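Local coordinates for protein putative alcohol dehydrogenase (Sinorhizobium meliloti, PDB 4J6F) that is probably a zinc-binding, NAD(P)-dependent alcohol dehydrogenase of the medium-chain dehydrogenase/reductase superfamily, oxidising alcohols to the corresponding carbonyl compounds, at residues Val37-His42 with Arg108-Asp113; Cys71-Thr76 with Leu377-Asp382; Thr76-Arg81 with Arg363-Phe368. One frame throughout, in Å; residues are numbered along the deposited sequence.

How the contacts relate
From the N terminus, strand 33-39 opens contact 1, which is not closed until Arg108-Asp113. Before that happens, strand 63-72 and helix 75-82 open contact 2 at Cys71-Thr76 and contact 3 at Thr76-Arg81, so contact 1 crosses both. The chain then runs through the six-stranded parallel sheet of the probable cofactor domain and comes back. Helix 361-370 closes contact 3 first and strand 376-380 closes contact 2 just after it, leaving contact 3 nested inside contact 2. Helix 75-82 belongs to contacts 2 and 3 and is touched by contact 1, where Gln110 NE2 reaches Asp77 O; Phe368 packs on Asn74 and Asn75 around its start. Together the contacts join N-terminal strand, catalytic-domain sheet and C-terminal segment.

Contact 1: Val37-His42 with Arg108-Asp113; sequences VLLTGH and RIQGTD
Leu39 swings CG anti to its backbone N (chi1 175°), while Gln110 sets CG opposite its own carbonyl carbon and continues as an extended chain; these torsions bring the leucine branches against the glutamine amide. Leu39 CD2 lies 3.8 Å from Gln110 OE1 and also touches CD, the two side chains slanting across one another. The amide nitrogen is engaged elsewhere: Gln110 NE2 donates to the carbonyl oxygen of Asp77 in helix 75-82. With an alanine here, Asp77 O would probably lose its side-chain donor, keeping the helix bond from Arg81 N, and a gap would open beside Leu39. A smaller apolar touch joins Leu38 CD2 to Ile109 CG1 at 3.8 Å.

The backbones meet in a single antiparallel bridge, Leu39 with Arg108, a hydrogen-bonded pair. Leu39 N donates to Arg108 O at 2.8 Å, and Arg108 N returns a bond of 2.8 Å to Leu39 O, using a lone pair in the carbonyl plane. Beyond the bridge a water takes over, donating to Val37 O at 2.7 Å and accepting from Gln110 N at 2.9 Å. The Arg108 guanidinium turns away to His156 O and Asp159. The contact thus joins the end of strand 33-39 to the loop running into strand 113-121 mainly through main-chain polarity: bridge and water satisfy buried peptide groups, and one buried amide side chain ties the loop to helix 75-82.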
ATOM      1  N   VAL A  37      26.172   0.568  28.727  1.00 35.52           N
ATOM      2  CA  VAL A  37      24.960   1.284  29.076  1.00 33.34           C
ATOM      3  C   VAL A  37      23.820   0.291  28.978  1.00 33.07           C
ATOM      4  O   VAL A  37      23.580  -0.281  27.918  1.00 31.77           O
ATOM      5  CB  VAL A  37      24.738   2.506  28.177  1.00 30.28           C
ATOM      6  CG1 VAL A  37      23.330   3.050  28.358  1.00 29.89           C
ATOM      7  CG2 VAL A  37      25.786   3.572  28.476  1.00 28.68           C
ATOM      8  N   LEU A  38      23.151   0.082  30.110  1.00 34.58           N
ATOM      9  CA  LEU A  38      22.090  -0.911  30.249  1.00 35.18           C
ATOM     10  C   LEU A  38      20.708  -0.281  30.223  1.00 37.69           C
ATOM     11  O   LEU A  38      20.450   0.701  30.936  1.00 39.54           O
ATOM     12  CB  LEU A  38      22.244  -1.675  31.569  1.00 35.26           C
ATOM     13  CG  LEU A  38      23.486  -2.546  31.812  1.00 33.90           C
ATOM     14  CD1 LEU A  38      23.418  -3.166  33.198  1.00 32.57           C
ATOM     15  CD2 LEU A  38      23.616  -3.631  30.746  1.00 32.71           C
ATOM     16  N   LEU A  39      19.827  -0.850  29.401  1.00 36.42           N
ATOM     17  CA  LEU A  39      18.408  -0.541  29.450  1.00 35.31           C
ATOM     18  C   LEU A  39      17.735  -1.496  30.438  1.00 37.34           C
ATOM     19  O   LEU A  39      17.798  -2.709  30.268  1.00 37.95           O
ATOM     20  CB  LEU A  39      17.794  -0.685  28.069  1.00 34.06           C
ATOM     21  CG  LEU A  39      16.281  -0.511  27.988  1.00 33.98           C
ATOM     22  CD1 LEU A  39      15.926   0.945  28.213  1.00 34.92           C
ATOM     23  CD2 LEU A  39      15.762  -0.981  26.639  1.00 32.43           C
ATOM     24  N   THR A  40      17.080  -0.937  31.455  1.00 38.89           N
ATOM     25  CA  THR A  40      16.620  -1.704  32.620  1.00 38.22           C
ATOM     26  C   THR A  40      15.103  -1.866  32.715  1.00 39.36           C
ATOM     27  O   THR A  40      14.603  -2.535  33.616  1.00 44.09           O
ATOM     28  CB  THR A  40      17.133  -1.070  33.928  1.00 37.53           C
ATOM     29  OG1 THR A  40      16.541   0.221  34.095  1.00 38.57           O
ATOM     30  CG2 THR A  40      18.644  -0.914  33.897  1.00 36.19           C
ATOM     31  N   GLY A  41      14.379  -1.261  31.784  1.00 36.50           N
ATOM     32  CA  GLY A  41      12.926  -1.352  31.729  1.00 36.43           C
ATOM     33  C   GLY A  41      12.488  -0.196  30.861  1.00 38.66           C
ATOM     34  O   GLY A  41      13.332   0.625  30.474  1.00 40.09           O
ATOM     35  N   HIS A  42      11.194  -0.120  30.540  1.00 37.74           N
ATOM     36  CA  HIS A  42      10.665   1.005  29.753  1.00 35.64           C
ATOM     37  C   HIS A  42      10.519   2.286  30.592  1.00 36.37           C
ATOM     38  O   HIS A  42      10.345   2.226  31.816  1.00 37.21           O
ATOM     39  CB  HIS A  42       9.340   0.653  29.081  1.00 34.95           C
ATOM     40  CG  HIS A  42       9.442  -0.460  28.085  1.00 36.78           C
ATOM     41  ND1 HIS A  42      10.059  -0.312  26.860  1.00 36.88           N
ATOM     42  CD2 HIS A  42       8.991  -1.737  28.127  1.00 37.33           C
ATOM     43  CE1 HIS A  42       9.994  -1.455  26.196  1.00 35.43           C
ATOM     44  NE2 HIS A  42       9.349  -2.333  26.943  1.00 36.31           N
ATOM     45  N   ARG A 108      19.183  -4.784  28.906  1.00 32.12           N
ATOM     46  CA  ARG A 108      19.571  -4.974  27.506  1.00 32.66           C
ATOM     47  C   ARG A 108      20.550  -3.897  27.091  1.00 31.04           C
ATOM     48  O   ARG A 108      20.323  -2.721  27.339  1.00 31.73           O
ATOM     49  CB  ARG A 108      18.335  -4.950  26.583  1.00 32.00           C
ATOM     50  CG  ARG A 108      18.615  -4.638  25.112  1.00 30.57           C
ATOM     51  CD  ARG A 108      19.191  -5.816  24.320  1.00 29.77           C
ATOM     52  NE  ARG A 108      18.246  -6.925  24.238  1.00 29.15           N
ATOM     53  CZ  ARG A 108      18.372  -8.077  24.895  1.00 28.23           C
ATOM     54  NH1 ARG A 108      17.446  -9.019  24.764  1.00 27.77           N
ATOM     55  NH2 ARG A 108      19.428  -8.290  25.668  1.00 27.59           N
ATOM     56  N   ILE A 109      21.646  -4.304  26.473  1.00 29.25           N
ATOM     57  CA  ILE A 109      22.517  -3.345  25.834  1.00 29.36           C
ATOM     58  C   ILE A 109      21.948  -3.065  24.447  1.00 29.16           C
ATOM     59  O   ILE A 109      21.857  -3.972  23.611  1.00 29.29           O
ATOM     60  CB  ILE A 109      23.958  -3.885  25.688  1.00 28.82           C
ATOM     61  CG1 ILE A 109      24.554  -4.175  27.065  1.00 27.73           C
ATOM     62  CG2 ILE A 109      24.821  -2.892  24.901  1.00 28.73           C
ATOM     63  CD1 ILE A 109      25.717  -5.140  27.054  1.00 27.27           C
ATOM     64  N   GLN A 110      21.572  -1.817  24.201  1.00 28.67           N
ATOM     65  CA  GLN A 110      21.085  -1.411  22.876  1.00 29.21           C
ATOM     66  C   GLN A 110      22.264  -1.072  21.918  1.00 32.54           C
ATOM     67  O   GLN A 110      23.442  -1.291  22.249  1.00 34.01           O
ATOM     68  CB  GLN A 110      20.112  -0.228  23.008  1.00 27.44           C
ATOM     69  CG  GLN A 110      19.024  -0.421  24.055  1.00 27.11           C
ATOM     70  CD  GLN A 110      17.994   0.683  24.047  1.00 28.45           C
ATOM     71  OE1 GLN A 110      18.000   1.545  24.925  1.00 30.01           O
ATOM     72  NE2 GLN A 110      17.098   0.673  23.047  1.00 28.43           N
ATOM     73  N   GLY A 111      21.948  -0.537  20.739  1.00 32.37           N
ATOM     74  CA  GLY A 111      22.972  -0.121  19.790  1.00 32.42           C
ATOM     75  C   GLY A 111      22.986  -1.061  18.613  1.00 34.27           C
ATOM     76  O   GLY A 111      23.242  -2.254  18.772  1.00 36.41           O
ATOM     77  N   THR A 112      22.638  -0.530  17.448  1.00 33.15           N
ATOM     78  CA  THR A 112      22.519  -1.309  16.229  1.00 32.21           C
ATOM     79  C   THR A 112      23.688  -1.190  15.270  1.00 33.12           C
ATOM     80  O   THR A 112      24.109  -2.169  14.681  1.00 37.94           O
ATOM     81  CB  THR A 112      21.242  -0.924  15.467  1.00 33.44           C
ATOM     82  OG1 THR A 112      21.127   0.494  15.425  1.00 34.40           O
ATOM     83  CG2 THR A 112      20.039  -1.462  16.160  1.00 33.66           C
ATOM     84  N   ASP A 113      24.204   0.017  15.112  1.00 31.87           N
ATOM     85  CA  ASP A 113      25.244   0.306  14.117  1.00 32.66           C
ATOM     86  C   ASP A 113      26.655   0.153  14.650  1.00 33.42           C
ATOM     87  O   ASP A 113      27.394   1.126  14.768  1.00 36.12           O
ATOM     88  CB  ASP A 113      25.049   1.706  13.555  1.00 33.67           C
ATOM     89  CG  ASP A 113      23.699   1.878  12.906  1.00 37.24           C
ATOM     90  OD1 ASP A 113      23.097   0.847  12.539  1.00 37.03           O
ATOM     91  OD2 ASP A 113      23.238   3.034  12.774  1.00 40.53           O
TER
HETATM   92  O   HOH W   1      21.643   0.294  26.202  1.00 41.85           O

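Contact 2: Cys71-Thr76 with Leu377-Asp382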
ATOM      1  N   CYS A  71      29.535   2.991  17.713  1.00 29.54           N
ATOM      2  CA  CYS A  71      28.154   2.525  17.540  1.00 29.89           C
ATOM      3  C   CYS A  71      27.186   3.682  17.269  1.00 29.41           C
ATOM      4  O   CYS A  71      27.084   4.614  18.070  1.00 30.60           O
ATOM      5  CB  CYS A  71      27.672   1.732  18.760  1.00 30.52           C
ATOM      6  SG  CYS A  71      26.095   0.895  18.446  1.00 31.74           S
ATOM      7  N   GLY A  72      26.463   3.609  16.156  1.00 26.83           N
ATOM      8  CA  GLY A  72      25.623   4.720  15.729  1.00 27.67           C
ATOM      9  C   GLY A  72      24.244   4.666  16.335  1.00 29.29           C
ATOM     10  O   GLY A  72      23.696   3.589  16.508  1.00 29.70           O
HETATM   11  N   MSE A  73      23.678   5.834  16.641  1.00 30.77           N
HETATM   12  CA  MSE A  73      22.349   5.934  17.270  1.00 30.12           C
HETATM   13  C   MSE A  73      21.218   5.977  16.261  1.00 29.89           C
HETATM   14  O   MSE A  73      21.348   6.564  15.186  1.00 29.99           O
HETATM   15  CB  MSE A  73      22.271   7.179  18.142  1.00 30.17           C
HETATM   16  CG  MSE A  73      23.550   7.416  18.930  1.00 33.36           C
HETATM   17 SE   MSE A  73      23.231   8.885  20.212  1.00 40.52          SE
HETATM   18  CE  MSE A  73      22.129   7.938  21.550  1.00 38.91           C
ATOM     19  N   ASN A  74      20.096   5.350  16.615  1.00 28.77           N
ATOM     20  CA  ASN A  74      18.901   5.293  15.770  1.00 27.02           C
ATOM     21  C   ASN A  74      17.606   5.523  16.548  1.00 26.84           C
ATOM     22  O   ASN A  74      17.550   5.319  17.762  1.00 26.39           O
ATOM     23  CB  ASN A  74      18.828   3.939  15.072  1.00 26.97           C
ATOM     24  CG  ASN A  74      19.957   3.741  14.103  1.00 29.16           C
ATOM     25  OD1 ASN A  74      20.001   4.356  13.032  1.00 30.06           O
ATOM     26  ND2 ASN A  74      20.898   2.903  14.483  1.00 30.65           N
ATOM     27  N   ASN A  75      16.553   5.922  15.844  1.00 26.66           N
ATOM     28  CA  ASN A  75      15.265   6.126  16.487  1.00 27.66           C
ATOM     29  C   ASN A  75      14.766   4.921  17.299  1.00 26.91           C
ATOM     30  O   ASN A  75      14.177   5.067  18.386  1.00 26.99           O
ATOM     31  CB  ASN A  75      14.244   6.541  15.441  1.00 29.38           C
ATOM     32  CG  ASN A  75      14.377   7.997  15.070  1.00 31.56           C
ATOM     33  OD1 ASN A  75      15.149   8.732  15.672  1.00 34.26           O
ATOM     34  ND2 ASN A  75      13.617   8.425  14.086  1.00 31.14           N
ATOM     35  N   THR A  76      15.028   3.728  16.782  1.00 24.92           N
ATOM     36  CA  THR A  76      14.568   2.527  17.439  1.00 24.00           C
ATOM     37  C   THR A  76      15.134   2.398  18.859  1.00 26.11           C
ATOM     38  O   THR A  76      14.471   1.835  19.719  1.00 25.84           O
ATOM     39  CB  THR A  76      14.847   1.291  16.576  1.00 23.29           C
ATOM     40  OG1 THR A  76      14.100   0.191  17.079  1.00 23.32           O
ATOM     41  CG2 THR A  76      16.327   0.944  16.557  1.00 23.62           C
ATOM     42  N   LEU A 377      24.594  10.448  14.805  1.00 36.82           N
ATOM     43  CA  LEU A 377      25.412  10.546  16.006  1.00 34.29           C
ATOM     44  C   LEU A 377      26.010   9.173  16.311  1.00 31.99           C
ATOM     45  O   LEU A 377      25.346   8.131  16.141  1.00 30.12           O
ATOM     46  CB  LEU A 377      24.608  11.103  17.185  1.00 33.24           C
ATOM     47  CG  LEU A 377      23.929  12.473  16.986  1.00 34.90           C
ATOM     48  CD1 LEU A 377      23.311  12.956  18.289  1.00 35.41           C
ATOM     49  CD2 LEU A 377      24.854  13.556  16.439  1.00 35.60           C
ATOM     50  N   VAL A 378      27.280   9.182  16.712  1.00 30.58           N
ATOM     51  CA  VAL A 378      28.044   7.956  16.969  1.00 29.48           C
ATOM     52  C   VAL A 378      28.528   7.896  18.420  1.00 32.15           C
ATOM     53  O   VAL A 378      29.077   8.882  18.942  1.00 34.66           O
ATOM     54  CB  VAL A 378      29.261   7.857  16.032  1.00 26.35           C
ATOM     55  CG1 VAL A 378      30.015   6.569  16.279  1.00 24.39           C
ATOM     56  CG2 VAL A 378      28.811   7.965  14.585  1.00 25.52           C
ATOM     57  N   VAL A 379      28.326   6.746  19.064  1.00 30.96           N
ATOM     58  CA  VAL A 379      28.769   6.543  20.447  1.00 29.46           C
ATOM     59  C   VAL A 379      30.041   5.695  20.506  1.00 31.21           C
ATOM     60  O   VAL A 379      30.080   4.594  19.950  1.00 31.53           O
ATOM     61  CB  VAL A 379      27.670   5.904  21.296  1.00 26.42           C
ATOM     62  CG1 VAL A 379      28.208   5.565  22.671  1.00 27.09           C
ATOM     63  CG2 VAL A 379      26.488   6.848  21.407  1.00 25.11           C
ATOM     64  N   VAL A 380      31.069   6.223  21.174  1.00 32.07           N
ATOM     65  CA  VAL A 380      32.366   5.553  21.310  1.00 33.80           C
ATOM     66  C   VAL A 380      32.643   5.145  22.757  1.00 34.88           C
ATOM     67  O   VAL A 380      32.428   5.941  23.651  1.00 36.38           O
ATOM     68  CB  VAL A 380      33.494   6.471  20.813  1.00 35.29           C
ATOM     69  CG1 VAL A 380      34.865   5.934  21.219  1.00 36.18           C
ATOM     70  CG2 VAL A 380      33.396   6.637  19.304  1.00 34.55           C
ATOM     71  N   PRO A 381      33.112   3.900  22.992  1.00 36.93           N
ATOM     72  CA  PRO A 381      33.427   3.493  24.366  1.00 39.04           C
ATOM     73  C   PRO A 381      34.556   4.289  25.024  1.00 47.62           C
ATOM     74  O   PRO A 381      35.576   4.557  24.383  1.00 44.78           O
ATOM     75  CB  PRO A 381      33.806   2.023  24.219  1.00 35.91           C
ATOM     76  CG  PRO A 381      32.996   1.577  23.045  1.00 36.71           C
ATOM     77  CD  PRO A 381      33.090   2.735  22.088  1.00 36.98           C
ATOM     78  N   ASP A 382      34.302   4.666  26.289  1.00 59.87           N
ATOM     79  CA  ASP A 382      35.183   5.389  27.224  1.00 64.97           C
ATOM     80  C   ASP A 382      34.331   6.129  28.254  1.00 58.39           C
ATOM     81  O   ASP A 382      33.739   7.169  27.960  1.00 52.59           O
ATOM     82  CB  ASP A 382      36.125   6.375  26.523  1.00 81.42           C
ATOM     83  CG  ASP A 382      37.547   5.832  26.376  1.00 99.53           C
ATOM     84  OD1 ASP A 382      37.760   4.617  26.600  1.00104.87           O
ATOM     85  OD2 ASP A 382      38.455   6.626  26.031  1.00101.79           O
TER
HETATM   86  O   HOH W   2      21.975   9.085  14.778  1.00 26.08           O
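Cys71 and Val379 pair where the last strand of the chain, 376-380, joins strand 63-72 in the mixed sheet of the GroES-like catalytic domain, the usual return of the C-terminal segment in medium-chain dehydrogenases.

Backbone hydrogen bonds set the register. Cys71 and Val379 form an antiparallel hydrogen-bonded pair: Val379 N donates to Cys71 O at 2.7 Å, nearly straight at 169°, and Cys71 N gives a more bent bond of 2.8 Å to Val379 O. One step on, Gly72 and Val378 make a non-hydrogen-bonded pair with their CA atoms 4.2 Å apart, and Gly72 CA offers a CA-H...O contact to Leu377 O. That same oxygen receives Met73 N at 2.9 Å, from almost straight ahead of the carbonyl. On its other edge strand 376-380 is bonded to strand 352-357, while Gly72 is bonded to Asp113 of the neighbouring strand.

The apolar contacts centre on Met73, present as selenomethionine. Its CG stands opposite the carbonyl carbon (chi1 -41°) and the chain bends at chi3, laying the selenium over the partner strand. Met73 CG meets Val379 CG2 at 3.9 Å, and Met73 SE rests 4.0 Å from Leu377 CB. Phe361, Gln365 and Phe368 of helix 361-370 also touch this side chain.

A water closes the end of the ladder between the two backbones, donating to Met73 O at 2.6 Å and accepting from Leu377 N at 3.0 Å.

Contact 3: Thr76-Arg81 with Arg363-Phe368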
ATOM      1  N   THR A  76      15.028   3.728  16.782  1.00 24.92           N
ATOM      2  CA  THR A  76      14.568   2.527  17.439  1.00 24.00           C
ATOM      3  C   THR A  76      15.134   2.398  18.859  1.00 26.11           C
ATOM      4  O   THR A  76      14.471   1.835  19.719  1.00 25.84           O
ATOM      5  CB  THR A  76      14.847   1.291  16.576  1.00 23.29           C
ATOM      6  OG1 THR A  76      14.100   0.191  17.079  1.00 23.32           O
ATOM      7  CG2 THR A  76      16.327   0.944  16.557  1.00 23.62           C
ATOM      8  N   ASP A  77      16.335   2.946  19.104  1.00 28.36           N
ATOM      9  CA  ASP A  77      16.916   3.055  20.463  1.00 29.84           C
ATOM     10  C   ASP A  77      15.907   3.639  21.432  1.00 28.44           C
ATOM     11  O   ASP A  77      15.636   3.082  22.503  1.00 28.86           O
ATOM     12  CB  ASP A  77      18.099   4.030  20.477  1.00 34.84           C
ATOM     13  CG  ASP A  77      19.300   3.554  19.668  1.00 41.03           C
ATOM     14  OD1 ASP A  77      19.268   2.438  19.089  1.00 41.88           O
ATOM     15  OD2 ASP A  77      20.285   4.333  19.622  1.00 42.20           O
ATOM     16  N   VAL A  78      15.377   4.792  21.023  1.00 26.95           N
ATOM     17  CA  VAL A  78      14.505   5.633  21.816  1.00 25.90           C
ATOM     18  C   VAL A  78      13.145   4.970  21.945  1.00 26.83           C
ATOM     19  O   VAL A  78      12.657   4.758  23.052  1.00 28.15           O
ATOM     20  CB  VAL A  78      14.367   7.034  21.167  1.00 24.45           C
ATOM     21  CG1 VAL A  78      13.304   7.868  21.855  1.00 25.29           C
ATOM     22  CG2 VAL A  78      15.684   7.773  21.215  1.00 23.48           C
ATOM     23  N   TRP A  79      12.543   4.620  20.817  1.00 26.40           N
ATOM     24  CA  TRP A  79      11.219   4.009  20.852  1.00 26.77           C
ATOM     25  C   TRP A  79      11.153   2.691  21.613  1.00 26.22           C
ATOM     26  O   TRP A  79      10.172   2.445  22.314  1.00 27.96           O
ATOM     27  CB  TRP A  79      10.624   3.882  19.452  1.00 26.95           C
ATOM     28  CG  TRP A  79      10.265   5.223  18.863  1.00 29.80           C
ATOM     29  CD1 TRP A  79       9.757   6.335  19.530  1.00 31.80           C
ATOM     30  CD2 TRP A  79      10.363   5.596  17.496  1.00 29.28           C
ATOM     31  NE1 TRP A  79       9.554   7.372  18.643  1.00 31.14           N
ATOM     32  CE2 TRP A  79       9.911   6.942  17.389  1.00 31.23           C
ATOM     33  CE3 TRP A  79      10.786   4.932  16.349  1.00 31.46           C
ATOM     34  CZ2 TRP A  79       9.877   7.620  16.172  1.00 34.60           C
ATOM     35  CZ3 TRP A  79      10.753   5.612  15.129  1.00 36.96           C
ATOM     36  CH2 TRP A  79      10.297   6.942  15.051  1.00 37.09           C
ATOM     37  N   VAL A  80      12.187   1.859  21.515  1.00 23.90           N
ATOM     38  CA  VAL A  80      12.207   0.632  22.306  1.00 23.77           C
ATOM     39  C   VAL A  80      12.223   0.980  23.796  1.00 26.83           C
ATOM     40  O   VAL A  80      11.496   0.387  24.577  1.00 28.11           O
ATOM     41  CB  VAL A  80      13.383  -0.288  21.936  1.00 22.15           C
ATOM     42  CG1 VAL A  80      13.606  -1.358  22.988  1.00 22.03           C
ATOM     43  CG2 VAL A  80      13.142  -0.934  20.585  1.00 21.51           C
ATOM     44  N   ARG A  81      13.030   1.964  24.181  1.00 27.89           N
ATOM     45  CA  ARG A  81      13.142   2.345  25.581  1.00 29.05           C
ATOM     46  C   ARG A  81      11.819   2.885  26.083  1.00 32.44           C
ATOM     47  O   ARG A  81      11.362   2.494  27.149  1.00 36.33           O
ATOM     48  CB  ARG A  81      14.239   3.380  25.761  1.00 28.31           C
ATOM     49  CG  ARG A  81      14.566   3.745  27.200  1.00 27.79           C
ATOM     50  CD  ARG A  81      15.347   5.047  27.226  1.00 27.19           C
ATOM     51  NE  ARG A  81      14.417   6.158  27.066  1.00 28.30           N
ATOM     52  CZ  ARG A  81      14.636   7.247  26.336  1.00 28.70           C
ATOM     53  NH1 ARG A  81      15.771   7.407  25.679  1.00 27.38           N
ATOM     54  NH2 ARG A  81      13.703   8.188  26.266  1.00 31.40           N
ATOM     55  N   ARG A 363      23.652  12.621  27.593  1.00 38.19           N
ATOM     56  CA  ARG A 363      23.852  13.816  26.786  1.00 37.51           C
ATOM     57  C   ARG A 363      23.677  13.462  25.308  1.00 35.22           C
ATOM     58  O   ARG A 363      23.043  14.211  24.558  1.00 34.62           O
ATOM     59  CB  ARG A 363      25.229  14.424  27.051  1.00 39.82           C
ATOM     60  CG  ARG A 363      25.407  15.836  26.514  1.00 43.28           C
ATOM     61  CD  ARG A 363      26.838  16.332  26.691  1.00 47.40           C
ATOM     62  NE  ARG A 363      27.555  16.362  25.415  1.00 50.62           N
ATOM     63  CZ  ARG A 363      28.599  15.593  25.105  1.00 50.72           C
ATOM     64  NH1 ARG A 363      29.170  15.696  23.905  1.00 50.33           N
ATOM     65  NH2 ARG A 363      29.076  14.723  25.986  1.00 49.62           N
ATOM     66  N   ALA A 364      24.223  12.309  24.909  1.00 33.08           N
ATOM     67  CA  ALA A 364      24.115  11.822  23.532  1.00 30.98           C
ATOM     68  C   ALA A 364      22.671  11.647  23.078  1.00 32.34           C
ATOM     69  O   ALA A 364      22.296  12.088  21.990  1.00 33.59           O
ATOM     70  CB  ALA A 364      24.854  10.514  23.375  1.00 29.14           C
ATOM     71  N   GLN A 365      21.852  11.006  23.905  1.00 31.82           N
ATOM     72  CA  GLN A 365      20.490  10.722  23.488  1.00 31.25           C
ATOM     73  C   GLN A 365      19.571  11.947  23.569  1.00 31.35           C
ATOM     74  O   GLN A 365      18.573  12.036  22.828  1.00 29.54           O
ATOM     75  CB  GLN A 365      19.911   9.545  24.255  1.00 31.03           C
ATOM     76  CG  GLN A 365      18.648   9.030  23.612  1.00 31.95           C
ATOM     77  CD  GLN A 365      18.500   7.556  23.786  1.00 36.08           C
ATOM     78  OE1 GLN A 365      18.204   7.086  24.875  1.00 38.22           O
ATOM     79  NE2 GLN A 365      18.713   6.808  22.711  1.00 39.70           N
ATOM     80  N   THR A 366      19.909  12.879  24.465  1.00 31.48           N
ATOM     81  CA  THR A 366      19.199  14.150  24.538  1.00 31.37           C
ATOM     82  C   THR A 366      19.431  14.878  23.219  1.00 32.95           C
ATOM     83  O   THR A 366      18.475  15.283  22.535  1.00 33.37           O
ATOM     84  CB  THR A 366      19.630  14.996  25.749  1.00 31.01           C
ATOM     85  OG1 THR A 366      19.545  14.206  26.937  1.00 32.30           O
ATOM     86  CG2 THR A 366      18.714  16.144  25.940  1.00 31.48           C
ATOM     87  N   ASP A 367      20.697  14.989  22.835  1.00 33.36           N
ATOM     88  CA  ASP A 367      21.039  15.571  21.550  1.00 32.91           C
ATOM     89  C   ASP A 367      20.403  14.810  20.409  1.00 31.35           C
ATOM     90  O   ASP A 367      19.923  15.414  19.455  1.00 31.74           O
ATOM     91  CB  ASP A 367      22.545  15.634  21.389  1.00 34.35           C
ATOM     92  CG  ASP A 367      23.156  16.741  22.206  1.00 38.64           C
ATOM     93  OD1 ASP A 367      22.425  17.365  23.017  1.00 38.77           O
ATOM     94  OD2 ASP A 367      24.369  16.992  22.042  1.00 41.59           O
ATOM     95  N   PHE A 368      20.370  13.486  20.516  1.00 30.50           N
ATOM     96  CA  PHE A 368      19.755  12.667  19.477  1.00 28.73           C
ATOM     97  C   PHE A 368      18.280  12.987  19.277  1.00 31.11           C
ATOM     98  O   PHE A 368      17.810  13.059  18.147  1.00 32.05           O
ATOM     99  CB  PHE A 368      19.897  11.194  19.780  1.00 26.18           C
ATOM    100  CG  PHE A 368      19.290  10.322  18.731  1.00 24.97           C
ATOM    101  CD1 PHE A 368      19.944  10.113  17.527  1.00 23.87           C
ATOM    102  CD2 PHE A 368      18.050   9.730  18.933  1.00 25.00           C
ATOM    103  CE1 PHE A 368      19.386   9.320  16.547  1.00 23.46           C
ATOM    104  CE2 PHE A 368      17.479   8.934  17.959  1.00 24.38           C
ATOM    105  CZ  PHE A 368      18.151   8.732  16.760  1.00 24.09           C
TER
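Val78 and Gln365 mark the nearest approach of two helices that run almost at right angles: the short axes of 76-81 and 363-368 come within 11.3 Å, their directions differ by 102°, and the closest CA atoms are 8.0 Å apart. That spacing leaves room for side chains between the backbones.

Gln365 reaches across it. With CG anti to the backbone N (chi1 -166°) and a bend at chi2, its amide extends to helix 75-82 and meets three residues spanning about one turn, Asp77, Val78 and Arg81. Gln365 NE2 lies beside Val78 CG2 at 3.5 Å and beside Asp77 CB at 3.6 Å. Its oxygen turns to the arginine: Arg81 NH1 makes a weak, bent hydrogen bond of 2.6 Å to Gln365 OE1, which sits at the edge of the guanidinium near its plane. The amide and guanidinium planes are 57° apart, so the two groups do not stack. Arg81 has a further polar tie through NE to Gly43 O.

Phe368, one turn beyond Gln365, presents a ring edge to the same valine, with Val78 CG2 3.8 Å from Phe368 CD2. The CG2 methyl of Val78 thus sits in the notch formed by the amide and the ring edge, touching both. The carboxylate of Asp77 belongs to another network: OD2 bonds to Tyr162 OH and to Asn74 N near the start of the helix. On the far helix Phe368 also makes a cation-pi contact with Lys371.

This perpendicular packing lies within the catalytic half of a medium-chain dehydrogenase/reductase fold, where the helix following strand 63-72 is met by the C-terminal helix 361-370 that leads into the last strand of the domain.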